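Local coordinates for thioesterase superfamily protein (Sulfolobus solfataricus, PDB 2GF6) that probably hydrolyses fatty acyl-CoA thioesters, as a hot-dog-fold member of the 4-hydroxybenzoyl-CoA thioesterase family that binds coenzyme A, at residues Thr122-Pro125 / Lys126-Asp130. Residues are numbered along the deposited sequence; the frame is centred on the assembly and turned at random.
Sequences TEMP and KEIMD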
ATOM      1  N   THR A 122     -11.986  -9.744  24.426  1.00 28.89           N
ATOM      2  CA  THR A 122     -12.811 -10.858  24.854  1.00 28.33           C
ATOM      3  C   THR A 122     -11.948 -12.136  24.952  1.00 28.49           C
ATOM      4  O   THR A 122     -11.008 -12.294  24.202  1.00 27.44           O
ATOM      5  CB  THR A 122     -13.977 -11.054  23.891  1.00 27.07           C
ATOM      6  OG1 THR A 122     -14.899 -11.998  24.448  1.00 30.59           O
ATOM      7  CG2 THR A 122     -13.523 -11.595  22.612  1.00 26.42           C
ATOM      8  N   GLU A 123     -12.251 -13.009  25.913  1.00 29.23           N
ATOM      9  CA  GLU A 123     -11.558 -14.284  26.070  1.00 30.10           C
ATOM     10  C   GLU A 123     -11.686 -15.101  24.784  1.00 31.61           C
ATOM     11  O   GLU A 123     -12.762 -15.161  24.205  1.00 32.25           O
ATOM     12  CB  GLU A 123     -12.159 -15.060  27.246  1.00 30.17           C
ATOM     13  CG  GLU A 123     -11.584 -16.465  27.425  1.00 30.98           C
ATOM     14  CD  GLU A 123     -11.808 -17.041  28.799  1.00 29.56           C
ATOM     15  OE1 GLU A 123     -11.314 -16.449  29.775  1.00 30.91           O
ATOM     16  OE2 GLU A 123     -12.467 -18.088  28.905  1.00 27.41           O
HETATM   17  N   MSE A 124     -10.594 -15.714  24.322  1.00 33.00           N
HETATM   18  CA  MSE A 124     -10.659 -16.624  23.171  1.00 33.80           C
HETATM   19  C   MSE A 124     -11.461 -17.872  23.505  1.00 33.50           C
HETATM   20  O   MSE A 124     -11.297 -18.448  24.565  1.00 34.05           O
HETATM   21  CB  MSE A 124      -9.273 -17.044  22.740  1.00 33.49           C
HETATM   22  CG  MSE A 124      -8.538 -15.920  22.176  1.00 35.39           C
HETATM   23 SE   MSE A 124      -6.878 -16.518  21.404  0.75 37.45          SE
HETATM   24  CE  MSE A 124      -5.627 -15.805  22.796  1.00 38.08           C
ATOM     25  N   PRO A 125     -12.359 -18.281  22.612  1.00 33.63           N
ATOM     26  CA  PRO A 125     -13.141 -19.467  22.914  1.00 33.91           C
ATOM     27  C   PRO A 125     -12.237 -20.657  23.175  1.00 34.64           C
ATOM     28  O   PRO A 125     -11.097 -20.682  22.704  1.00 33.91           O
ATOM     29  CB  PRO A 125     -13.941 -19.698  21.625  1.00 34.04           C
ATOM     30  CG  PRO A 125     -13.977 -18.423  20.946  1.00 33.02           C
ATOM     31  CD  PRO A 125     -12.749 -17.679  21.328  1.00 33.71           C
ATOM     32  N   LYS A 126     -12.748 -21.649  23.900  1.00 35.74           N
ATOM     33  CA  LYS A 126     -11.927 -22.794  24.253  1.00 36.83           C
ATOM     34  C   LYS A 126     -11.655 -23.611  22.981  1.00 37.23           C
ATOM     35  O   LYS A 126     -10.567 -24.155  22.828  1.00 36.89           O
ATOM     36  CB  LYS A 126     -12.588 -23.632  25.378  1.00 37.56           C
ATOM     37  CG  LYS A 126     -12.915 -22.830  26.716  1.00 38.68           C
ATOM     38  CD  LYS A 126     -11.800 -22.821  27.836  1.00 39.26           C
ATOM     39  CE  LYS A 126     -12.448 -22.702  29.265  1.00 39.54           C
ATOM     40  NZ  LYS A 126     -11.543 -22.352  30.451  1.00 37.98           N
ATOM     41  N   GLU A 127     -12.624 -23.685  22.062  1.00 37.92           N
ATOM     42  CA  GLU A 127     -12.348 -24.263  20.741  1.00 39.06           C
ATOM     43  C   GLU A 127     -10.951 -23.820  20.299  1.00 38.62           C
ATOM     44  O   GLU A 127     -10.053 -24.638  20.079  1.00 39.16           O
ATOM     45  CB  GLU A 127     -13.358 -23.809  19.666  1.00 39.17           C
ATOM     46  CG  GLU A 127     -12.722 -23.734  18.216  1.00 41.09           C
ATOM     47  CD  GLU A 127     -13.721 -23.565  17.068  1.00 41.46           C
ATOM     48  OE1 GLU A 127     -14.694 -24.372  16.982  1.00 44.56           O
ATOM     49  OE2 GLU A 127     -13.492 -22.651  16.226  1.00 43.34           O
ATOM     50  N   ILE A 128     -10.784 -22.509  20.203  1.00 37.92           N
ATOM     51  CA  ILE A 128      -9.576 -21.900  19.655  1.00 37.46           C
ATOM     52  C   ILE A 128      -8.363 -22.063  20.562  1.00 37.35           C
ATOM     53  O   ILE A 128      -7.255 -22.363  20.088  1.00 36.79           O
ATOM     54  CB  ILE A 128      -9.865 -20.415  19.323  1.00 37.35           C
ATOM     55  CG1 ILE A 128     -10.699 -20.348  18.032  1.00 36.91           C
ATOM     56  CG2 ILE A 128      -8.583 -19.576  19.183  1.00 37.64           C
ATOM     57  CD1 ILE A 128     -11.885 -19.429  18.121  1.00 37.33           C
HETATM   58  N   MSE A 129      -8.571 -21.898  21.863  1.00 37.03           N
HETATM   59  CA  MSE A 129      -7.462 -21.953  22.804  1.00 36.93           C
HETATM   60  C   MSE A 129      -6.887 -23.362  23.000  1.00 36.95           C
HETATM   61  O   MSE A 129      -5.689 -23.508  23.246  1.00 37.14           O
HETATM   62  CB  MSE A 129      -7.882 -21.393  24.164  1.00 37.06           C
HETATM   63  CG  MSE A 129      -6.688 -21.123  25.071  1.00 36.98           C
HETATM   64 SE   MSE A 129      -5.382 -19.963  24.198  0.75 37.67          SE
HETATM   65  CE  MSE A 129      -6.050 -18.344  24.848  1.00 38.57           C
ATOM     66  N   ASP A 130      -7.746 -24.384  22.930  1.00 36.44           N
ATOM     67  CA  ASP A 130      -7.300 -25.775  22.988  1.00 36.02           C
ATOM     68  C   ASP A 130      -6.314 -26.065  21.851  1.00 35.40           C
ATOM     69  O   ASP A 130      -5.294 -26.706  22.061  1.00 34.98           O
ATOM     70  CB  ASP A 130      -8.504 -26.739  22.940  1.00 36.37           C
ATOM     71  CG  ASP A 130      -9.348 -26.719  24.239  1.00 37.04           C
ATOM     72  OD1 ASP A 130      -8.876 -26.147  25.243  1.00 39.02           O
ATOM     73  OD2 ASP A 130     -10.475 -27.289  24.268  1.00 38.20           O
TER
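Pro125 and Met129 are joined by the first i to i+4 bond of helix 126-132: Met129 N donates to Pro125 O at 2.9 Å, with an N-H...O angle of 157° and the donor in the carbonyl plane. Pro125 is the N-cap, the residue just before the helix, after an extended approach through Thr122-Met124. Its ring and the Ile128 side chain run parallel, side by side, and Pro125 CG meets Ile128 CD1 at 3.7 Å. The selenomethionine Met124 lies roughly perpendicular to Ile128, with SE 4.1 Å from Ile128 CG2. Met129, also selenomethionine, swings CG to the far side of CB from its backbone N (chi1 -166°), and bends at chi2 and chi3 bring its CE back to Met124 SE at 4.0 Å. The 3.3 Å between Met124 CE and Met129 CE is short enough to be doubtful in detail. Glu123 OE1 is hydrogen-bonded to Asn88 ND2, while Glu123 OE2 lies 4.6 Å from Lys126 NZ, consistent with weak attraction. The chemistry is therefore largely apolar around one helix-starting bond: Pro125 and Ile128 pack on Leu56, and Met124 on Phe58, joining the last helix to strand 56-67. Met124's side chain lies about 5 Å from that of Lys89 and about 6 Å from that of Thr90, residues known to bind coenzyme A in this protein.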